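Local coordinates for protein uronate dehydrogenase (Agrobacterium tumefaciens, PDB 3RFX) that catalyses the NAD-dependent oxidation of uronic acids and belongs to the Rossmann-fold epimerase/dehydratase family, at residues V203-A211 and W224-R234; G102-S110 and I189-L198. The protein carries 1 engineered substitution. All blocks are in the same frame, centred on the assembly; numbering follows the deposited sequence.

Interaction 1: V203-A211 and W224-R234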
loop_
_atom_site.group_PDB
_atom_site.type_symbol
_atom_site.label_atom_id
_atom_site.label_comp_id
_atom_site.label_asym_id
_atom_site.label_seq_id
_atom_site.Cartn_x
_atom_site.Cartn_y
_atom_site.Cartn_z
ATOM N N VAL A 203 0.305 19.802 5.634
ATOM C CA VAL A 203 -1.082 20.186 5.411
ATOM C C VAL A 203 -1.195 20.699 3.985
ATOM O O VAL A 203 -0.439 21.581 3.586
ATOM C CB VAL A 203 -1.497 21.328 6.355
ATOM C CG1 VAL A 203 -2.948 21.726 6.112
ATOM C CG2 VAL A 203 -1.256 20.935 7.834
ATOM N N TRP A 204 -2.127 20.151 3.212
ATOM C CA TRP A 204 -2.335 20.668 1.858
ATOM C C TRP A 204 -3.180 21.923 1.957
ATOM O O TRP A 204 -4.313 21.875 2.436
ATOM C CB TRP A 204 -3.020 19.625 0.984
ATOM C CG TRP A 204 -2.171 18.409 0.736
ATOM C CD1 TRP A 204 -2.331 17.177 1.290
ATOM C CD2 TRP A 204 -1.034 18.317 -0.134
ATOM N NE1 TRP A 204 -1.363 16.313 0.818
ATOM C CE2 TRP A 204 -0.561 16.989 -0.064
ATOM C CE3 TRP A 204 -0.381 19.229 -0.982
ATOM C CZ2 TRP A 204 0.537 16.544 -0.802
ATOM C CZ3 TRP A 204 0.713 18.790 -1.711
ATOM C CH2 TRP A 204 1.161 17.454 -1.619
ATOM N N GLY A 205 -2.633 23.047 1.505
ATOM C CA GLY A 205 -3.326 24.313 1.632
ATOM C C GLY A 205 -4.258 24.581 0.464
ATOM O O GLY A 205 -3.882 25.274 -0.476
ATOM N N ALA A 206 -5.463 24.024 0.530
ATOM C CA ALA A 206 -6.490 24.236 -0.486
ATOM C C ALA A 206 -7.869 24.217 0.152
ATOM O O ALA A 206 -8.075 23.554 1.169
ATOM C CB ALA A 206 -6.402 23.155 -1.549
ATOM N N SER A 207 -8.819 24.926 -0.449
ATOM C CA SER A 207 -10.200 24.843 -0.003
ATOM C C SER A 207 -10.819 23.490 -0.398
ATOM O O SER A 207 -10.116 22.619 -0.887
ATOM C CB SER A 207 -11.003 26.032 -0.526
ATOM O OG SER A 207 -10.569 27.222 0.121
ATOM N N ALA A 208 -12.114 23.305 -0.154
ATOM C CA ALA A 208 -12.762 22.020 -0.442
ATOM C C ALA A 208 -13.213 21.988 -1.901
ATOM O O ALA A 208 -14.409 21.946 -2.199
ATOM C CB ALA A 208 -13.951 21.791 0.493
ATOM N N ASN A 209 -12.242 22.019 -2.802
ATOM C CA ASN A 209 -12.528 22.119 -4.230
ATOM C C ASN A 209 -12.913 20.775 -4.842
ATOM O O ASN A 209 -12.215 19.780 -4.642
ATOM C CB ASN A 209 -11.298 22.688 -4.952
ATOM C CG ASN A 209 -10.804 23.986 -4.324
ATOM O OD1 ASN A 209 -11.603 24.791 -3.839
ATOM N ND2 ASN A 209 -9.486 24.173 -4.296
ATOM N N ASP A 210 -14.015 20.741 -5.590
ATOM C CA ASP A 210 -14.409 19.512 -6.283
ATOM C C ASP A 210 -13.241 18.958 -7.092
ATOM O O ASP A 210 -13.059 17.746 -7.168
ATOM C CB ASP A 210 -15.596 19.745 -7.226
ATOM C CG ASP A 210 -16.913 19.913 -6.492
ATOM O OD1 ASP A 210 -16.929 19.845 -5.243
ATOM O OD2 ASP A 210 -17.938 20.111 -7.180
ATOM N N ALA A 211 -12.454 19.847 -7.706
ATOM C CA ALA A 211 -11.320 19.409 -8.526
ATOM C C ALA A 211 -9.969 19.353 -7.810
ATOM O O ALA A 211 -8.924 19.332 -8.462
ATOM C CB ALA A 211 -11.213 20.269 -9.802
ATOM N N TRP A 224 -10.157 20.169 11.226
ATOM C CA TRP A 224 -10.313 21.271 10.274
ATOM C C TRP A 224 -10.855 20.773 8.945
ATOM O O TRP A 224 -10.234 19.936 8.287
ATOM C CB TRP A 224 -8.981 22.000 10.050
ATOM C CG TRP A 224 -9.037 23.007 8.921
ATOM C CD1 TRP A 224 -9.675 24.218 8.928
ATOM C CD2 TRP A 224 -8.444 22.871 7.619
ATOM N NE1 TRP A 224 -9.515 24.843 7.707
ATOM C CE2 TRP A 224 -8.759 24.042 6.892
ATOM C CE3 TRP A 224 -7.681 21.875 6.999
ATOM C CZ2 TRP A 224 -8.336 24.242 5.577
ATOM C CZ3 TRP A 224 -7.257 22.075 5.687
ATOM C CH2 TRP A 224 -7.584 23.256 4.995
ATOM N N LYS A 225 -12.020 21.285 8.566
ATOM C CA LYS A 225 -12.630 21.003 7.262
ATOM C C LYS A 225 -12.865 22.323 6.528
ATOM O O LYS A 225 -13.676 23.138 6.964
ATOM C CB LYS A 225 -13.979 20.300 7.436
ATOM C CG LYS A 225 -13.916 18.944 8.133
ATOM C CD LYS A 225 -13.447 17.835 7.195
ATOM C CE LYS A 225 -13.467 16.490 7.914
ATOM N NZ LYS A 225 -13.417 15.328 6.985
ATOM N N PRO A 226 -12.159 22.546 5.414
ATOM C CA PRO A 226 -12.409 23.791 4.671
ATOM C C PRO A 226 -13.841 23.845 4.141
ATOM O O PRO A 226 -14.443 22.799 3.905
ATOM C CB PRO A 226 -11.396 23.739 3.523
ATOM C CG PRO A 226 -10.974 22.310 3.420
ATOM C CD PRO A 226 -11.130 21.700 4.785
ATOM N N LYS A 227 -14.380 25.048 3.959
ATOM C CA LYS A 227 -15.789 25.213 3.612
ATOM C C LYS A 227 -16.019 25.788 2.209
ATOM O O LYS A 227 -17.093 25.619 1.638
ATOM C CB LYS A 227 -16.491 26.106 4.645
ATOM C CG LYS A 227 -16.429 25.576 6.072
ATOM C CD LYS A 227 -17.045 24.184 6.158
ATOM C CE LYS A 227 -16.862 23.568 7.545
ATOM N NZ LYS A 227 -17.489 22.222 7.614
ATOM N N ASP A 228 -15.027 26.473 1.656
ATOM C CA ASP A 228 -15.218 27.089 0.339
ATOM C C ASP A 228 -14.909 26.087 -0.771
ATOM O O ASP A 228 -14.271 25.069 -0.522
ATOM C CB ASP A 228 -14.374 28.349 0.216
ATOM C CG ASP A 228 -14.879 29.469 1.126
ATOM O OD1 ASP A 228 -16.107 29.700 1.155
ATOM O OD2 ASP A 228 -14.058 30.110 1.810
ATOM N N ASN A 229 -15.373 26.367 -1.988
ATOM C CA ASN A 229 -15.257 25.402 -3.081
ATOM C C ASN A 229 -15.064 26.164 -4.388
ATOM O O ASN A 229 -15.965 26.890 -4.831
ATOM C CB ASN A 229 -16.532 24.563 -3.142
ATOM C CG ASN A 229 -16.445 23.408 -4.133
ATOM O OD1 ASN A 229 -15.549 23.346 -4.978
ATOM N ND2 ASN A 229 -17.385 22.478 -4.020
ATOM N N ALA A 230 -13.896 25.998 -4.996
ATOM C CA ALA A 230 -13.557 26.726 -6.215
ATOM C C ALA A 230 -14.487 26.375 -7.379
ATOM O O ALA A 230 -14.625 27.147 -8.333
ATOM C CB ALA A 230 -12.107 26.454 -6.596
ATOM N N GLU A 231 -15.131 25.216 -7.300
ATOM C CA GLU A 231 -15.980 24.754 -8.396
ATOM C C GLU A 231 -17.086 25.768 -8.712
ATOM O O GLU A 231 -17.551 25.866 -9.855
ATOM C CB GLU A 231 -16.578 23.383 -8.067
ATOM C CG GLU A 231 -17.307 22.715 -9.224
ATOM C CD GLU A 231 -16.405 22.363 -10.403
ATOM O OE1 GLU A 231 -15.162 22.239 -10.237
ATOM O OE2 GLU A 231 -16.961 22.192 -11.513
ATOM N N ALA A 232 -17.490 26.533 -7.702
ATOM C CA ALA A 232 -18.516 27.558 -7.889
ATOM C C ALA A 232 -18.098 28.613 -8.923
ATOM O O ALA A 232 -18.940 29.346 -9.441
ATOM C CB ALA A 232 -18.847 28.227 -6.565
ATOM N N PHE A 233 -16.802 28.682 -9.212
ATOM C CA PHE A 233 -16.263 29.704 -10.103
ATOM C C PHE A 233 -15.948 29.196 -11.508
ATOM O O PHE A 233 -15.396 29.936 -12.321
ATOM C CB PHE A 233 -14.999 30.329 -9.502
ATOM C CG PHE A 233 -15.248 31.115 -8.240
ATOM C CD1 PHE A 233 -15.452 32.488 -8.291
ATOM C CD2 PHE A 233 -15.284 30.477 -7.007
ATOM C CE1 PHE A 233 -15.680 33.216 -7.131
ATOM C CE2 PHE A 233 -15.507 31.202 -5.838
ATOM C CZ PHE A 233 -15.708 32.571 -5.903
ATOM N N ARG A 234 -16.287 27.948 -11.802
ATOM C CA ARG A 234 -15.928 27.379 -13.104
ATOM C C ARG A 234 -16.477 28.201 -14.279
ATOM O O ARG A 234 -15.754 28.488 -15.237
ATOM C CB ARG A 234 -16.377 25.920 -13.231
ATOM C CG ARG A 234 -15.969 25.290 -14.571
ATOM C CD ARG A 234 -16.253 23.792 -14.624
ATOM N NE ARG A 234 -15.483 23.033 -13.631
ATOM C CZ ARG A 234 -14.279 22.514 -13.850
ATOM N NH1 ARG A 234 -13.684 22.669 -15.035
ATOM N NH2 ARG A 234 -13.666 21.838 -12.883
HETATM O O HOH W 1 -13.262 22.605 -8.203
#

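Interaction 2: G102-S110 and I189-L198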
loop_
_atom_site.group_PDB
_atom_site.type_symbol
_atom_site.label_atom_id
_atom_site.label_comp_id
_atom_site.label_asym_id
_atom_site.label_seq_id
_atom_site.Cartn_x
_atom_site.Cartn_y
_atom_site.Cartn_z
ATOM N N GLY A 102 10.939 29.623 24.010
ATOM C CA GLY A 102 9.772 28.873 24.442
ATOM C C GLY A 102 9.097 28.034 23.366
ATOM O O GLY A 102 8.025 27.470 23.601
ATOM N N GLN A 103 9.736 27.946 22.202
ATOM C CA GLN A 103 9.221 27.164 21.073
ATOM C C GLN A 103 7.761 27.456 20.763
ATOM O O GLN A 103 6.929 26.551 20.740
ATOM C CB GLN A 103 9.465 25.658 21.294
ATOM C CG GLN A 103 10.942 25.357 21.408
ATOM C CD GLN A 103 11.289 23.894 21.632
ATOM O OE1 GLN A 103 12.467 23.550 21.722
ATOM N NE2 GLN A 103 10.280 23.033 21.714
ATOM N N PRO A 104 7.441 28.734 20.506
ATOM C CA PRO A 104 6.078 29.076 20.102
ATOM C C PRO A 104 5.715 28.258 18.854
ATOM O O PRO A 104 6.565 28.075 17.978
ATOM C CB PRO A 104 6.190 30.564 19.741
ATOM C CG PRO A 104 7.634 30.747 19.381
ATOM C CD PRO A 104 8.357 29.878 20.366
ATOM N N ARG A 105 4.488 27.761 18.801
ATOM C CA ARG A 105 4.022 26.961 17.672
ATOM C C ARG A 105 4.083 27.782 16.378
ATOM O O ARG A 105 3.756 28.972 16.381
ATOM C CB ARG A 105 2.593 26.499 17.945
ATOM C CG ARG A 105 2.006 25.559 16.903
ATOM C CD ARG A 105 0.702 24.966 17.404
ATOM N NE ARG A 105 0.930 23.985 18.472
ATOM C CZ ARG A 105 -0.048 23.342 19.102
ATOM N NH1 ARG A 105 -1.307 23.574 18.769
ATOM N NH2 ARG A 105 0.233 22.459 20.066
ATOM N N ILE A 106 4.489 27.134 15.285
ATOM C CA ILE A 106 4.681 27.810 14.000
ATOM C C ILE A 106 3.725 27.306 12.916
ATOM O O ILE A 106 3.561 26.098 12.736
ATOM C CB ILE A 106 6.119 27.617 13.507
ATOM C CG1 ILE A 106 7.099 28.271 14.489
ATOM C CG2 ILE A 106 6.310 28.182 12.079
ATOM C CD1 ILE A 106 8.522 27.827 14.295
ATOM N N VAL A 107 3.073 28.231 12.219
ATOM C CA VAL A 107 2.419 27.893 10.949
ATOM C C VAL A 107 3.386 28.326 9.853
ATOM O O VAL A 107 3.646 29.515 9.682
ATOM C CB VAL A 107 1.054 28.595 10.780
ATOM C CG1 VAL A 107 0.463 28.333 9.377
ATOM C CG2 VAL A 107 0.072 28.132 11.839
ATOM N N PHE A 108 3.956 27.362 9.138
ATOM C CA PHE A 108 4.919 27.656 8.087
ATOM C C PHE A 108 4.231 27.710 6.724
ATOM O O PHE A 108 3.535 26.775 6.345
ATOM C CB PHE A 108 6.008 26.582 8.067
ATOM C CG PHE A 108 6.980 26.709 6.925
ATOM C CD1 PHE A 108 7.583 27.924 6.635
ATOM C CD2 PHE A 108 7.315 25.604 6.155
ATOM C CE1 PHE A 108 8.497 28.039 5.595
ATOM C CE2 PHE A 108 8.229 25.713 5.107
ATOM C CZ PHE A 108 8.824 26.928 4.835
ATOM N N ALA A 109 4.424 28.806 5.993
ATOM C CA ALA A 109 3.943 28.885 4.613
ATOM C C ALA A 109 4.873 28.104 3.692
ATOM O O ALA A 109 5.827 28.657 3.151
ATOM C CB ALA A 109 3.855 30.341 4.156
ATOM N N SER A 110 4.629 26.808 3.545
ATOM C CA SER A 110 5.325 26.043 2.528
ATOM C C SER A 110 4.575 26.305 1.219
ATOM O O SER A 110 3.814 27.272 1.112
ATOM C CB SER A 110 5.337 24.547 2.863
ATOM O OG SER A 110 6.194 23.832 1.980
ATOM N N ILE A 189 -5.499 28.179 10.386
ATOM C CA ILE A 189 -4.611 28.772 11.384
ATOM C C ILE A 189 -5.225 28.681 12.787
ATOM O O ILE A 189 -4.534 28.344 13.748
ATOM C CB ILE A 189 -4.234 30.227 11.021
ATOM C CG1 ILE A 189 -3.286 30.232 9.814
ATOM C CG2 ILE A 189 -3.585 30.939 12.211
ATOM C CD1 ILE A 189 -3.106 31.592 9.182
ATOM N N GLU A 190 -6.523 28.945 12.898
ATOM C CA GLU A 190 -7.211 28.817 14.186
ATOM C C GLU A 190 -7.175 27.375 14.711
ATOM O O GLU A 190 -6.946 27.135 15.903
ATOM C CB GLU A 190 -8.648 29.341 14.084
ATOM C CG GLU A 190 -8.677 30.838 13.748
ATOM C CD GLU A 190 -10.050 31.350 13.353
ATOM O OE1 GLU A 190 -10.918 30.531 12.971
ATOM O OE2 GLU A 190 -10.251 32.583 13.406
ATOM N N ALA A 191 -7.374 26.420 13.811
ATOM C CA ALA A 191 -7.346 25.008 14.169
ATOM C C ALA A 191 -5.951 24.574 14.601
ATOM O O ALA A 191 -5.805 23.778 15.530
ATOM C CB ALA A 191 -7.842 24.144 12.997
ATOM N N VAL A 192 -4.925 25.101 13.941
ATOM C CA VAL A 192 -3.554 24.727 14.274
ATOM C C VAL A 192 -3.178 25.207 15.683
ATOM O O VAL A 192 -2.564 24.464 16.462
ATOM C CB VAL A 192 -2.542 25.273 13.242
ATOM C CG1 VAL A 192 -1.108 25.188 13.794
ATOM C CG2 VAL A 192 -2.671 24.517 11.925
ATOM N N PHE A 193 -3.550 26.440 16.015
ATOM C CA PHE A 193 -3.232 26.968 17.347
ATOM C C PHE A 193 -4.088 26.402 18.486
ATOM O O PHE A 193 -3.644 26.379 19.634
ATOM C CB PHE A 193 -3.224 28.505 17.364
ATOM C CG PHE A 193 -2.046 29.103 16.651
ATOM C CD1 PHE A 193 -0.754 28.844 17.086
ATOM C CD2 PHE A 193 -2.223 29.913 15.542
ATOM C CE1 PHE A 193 0.337 29.377 16.427
ATOM C CE2 PHE A 193 -1.133 30.456 14.884
ATOM C CZ PHE A 193 0.146 30.184 15.324
ATOM N N ARG A 194 -5.298 25.942 18.181
ATOM C CA ARG A 194 -6.186 25.411 19.218
ATOM C C ARG A 194 -5.849 23.967 19.619
ATOM O O ARG A 194 -6.230 23.519 20.701
ATOM C CB ARG A 194 -7.651 25.478 18.772
ATOM C CG ARG A 194 -8.084 24.272 17.945
ATOM C CD ARG A 194 -9.458 24.431 17.305
ATOM N NE ARG A 194 -9.731 23.318 16.392
ATOM C CZ ARG A 194 -10.693 23.309 15.475
ATOM N NH1 ARG A 194 -11.499 24.358 15.334
ATOM N NH2 ARG A 194 -10.847 22.251 14.691
ATOM N N ALA A 195 -5.158 23.235 18.748
ATOM C CA ALA A 195 -4.905 21.813 18.997
ATOM C C ALA A 195 -3.993 21.571 20.205
ATOM O O ALA A 195 -2.909 22.127 20.286
ATOM C CB ALA A 195 -4.312 21.151 17.753
ATOM N N PRO A 196 -4.424 20.715 21.139
ATOM C CA PRO A 196 -3.526 20.382 22.253
ATOM C C PRO A 196 -2.210 19.816 21.724
ATOM O O PRO A 196 -1.137 20.229 22.163
ATOM C CB PRO A 196 -4.303 19.310 23.023
ATOM C CG PRO A 196 -5.746 19.622 22.745
ATOM C CD PRO A 196 -5.773 20.152 21.310
ATOM N N VAL A 197 -2.299 18.903 20.759
ATOM C CA VAL A 197 -1.118 18.284 20.167
ATOM C C VAL A 197 -1.164 18.417 18.638
ATOM O O VAL A 197 -2.173 18.104 18.009
ATOM C CB VAL A 197 -1.018 16.790 20.547
ATOM C CG1 VAL A 197 0.174 16.144 19.871
ATOM C CG2 VAL A 197 -0.925 16.628 22.070
ATOM N N LEU A 198 -0.071 18.890 18.051
ATOM C CA LEU A 198 -0.023 19.137 16.604
ATOM C C LEU A 198 0.959 18.211 15.907
ATOM O O LEU A 198 0.616 17.562 14.916
ATOM C CB LEU A 198 0.363 20.595 16.303
ATOM C CG LEU A 198 0.470 20.877 14.795
ATOM C CD1 LEU A 198 -0.925 20.918 14.216
ATOM C CD2 LEU A 198 1.204 22.182 14.515
#

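Interaction 1: V203-A211 and W224-R234
Asn229 and Asp210 are joined by a pair of hydrogen bonds. Asn229 OD1 accepts from Asp210 N at 3.1 Å, and Asn229 ND2 donates to Asp210 OD1 at 2.9 Å. The N-H of Asn229 ND2 comes to Asp210 OD1 from above the carboxylate plane, which stands 68° from that of the amide. Asn229 OD1 also takes the N-H of Glu231, closing an Asx turn. The two donors reach this oxygen from opposite faces of the amide, which fixes its rotation. Asn229 CG lies anti to the backbone N (chi1 -173°), and this turns the amide to the 203-211 side. Asn209 answers in the other direction: its OD1 accepts from Ala230 N at 2.8 Å, while its ND2 is held by Ser177 O and Trp179 O. One backbone bond, Ala208 N to Asp228 O at 2.8 Å, completes the direct polar set.

Within 224-234, Arg234 grips the Glu231 carboxylate side-on, with NE 2.7 Å from OE2 and NH2 bonded to OE1. A water then links Glu231 OE1 across to Ala211 N.

The apolar contacts lie nearer the strand. Pro226 CB packs 3.9 Å from Ser207 CA, and Ala208 CB rests near Pro226 CG. Val203 CG1 comes 4.3 Å from Trp224 CZ3.

The contact fastens the exit of strand 202-205, an outermost strand of the Rossmann sheet within this chain, to the loop before helix 234-238. Helix 182-194 packs against both segments: Leu188 touches Val203 and Trp224, and Asp184 bonds Ser207 OG and the backbone of Asp228.

Interaction 2: G102-S110 and I189-L198
Strand 105-110 and helix 189-194 run nearly antiparallel, at 152°, with their axes 9.2 Å apart at closest approach. This is helix-on-sheet packing of the Rossmann fold: the strand belongs to the central parallel sheet and the helix lies on one of its faces.

Val107 supplies the apolar part. Its CG2 meets Val192 CG1 at 3.7 Å and also touches Phe193 CE2, while its CG1 faces Ile189 CG1. The Phe193 ring turns an edge to the strand backbone, with CE1 3.4 Å from Arg105 O.

Arg105 reaches past the helix end. CG is anti to the backbone N (chi1 -175°) and the chain bends only near the guanidinium (chi3 -72°), which brings that group to the turn after the helix. Its plane is nearly parallel to that of the Phe193 ring, though the two do not stack. Leu198 CB sits over the centre of one guanidinium face, 3.9 Å from CZ of Arg105. Glu157 forms a salt bridge to Arg105 NH2 and accepts from Leu198 N.

Two carbonyls share Arg105 NH1: Val192 O at 2.8 Å and Ala195 O at 2.6 Å. For Ala195 O, NH1 sits on a lone pair in the carbonyl plane, and the oxygen lies in the plane of the guanidinium.

Along the chain, strand 105-111 comes first. Interaction 2 closes a long loop from it to helix 182-194 and the turn beyond, across 78 residues that include helix 135-154 and strand 158-163. The chain then enters strand 202-205. Interaction 1 closes a much shorter loop of 12 residues, without helix or strand, ahead of helix 234-238. The two contacts are in series and neither nest nor cross. Their centres are 21 Å apart, but they meet where Trp224 CB packs on Ala191 CB. Helix 182-194 stands between them: interaction 2 ties it to an inner strand, and interaction 1 packs beside it at the sheet edge.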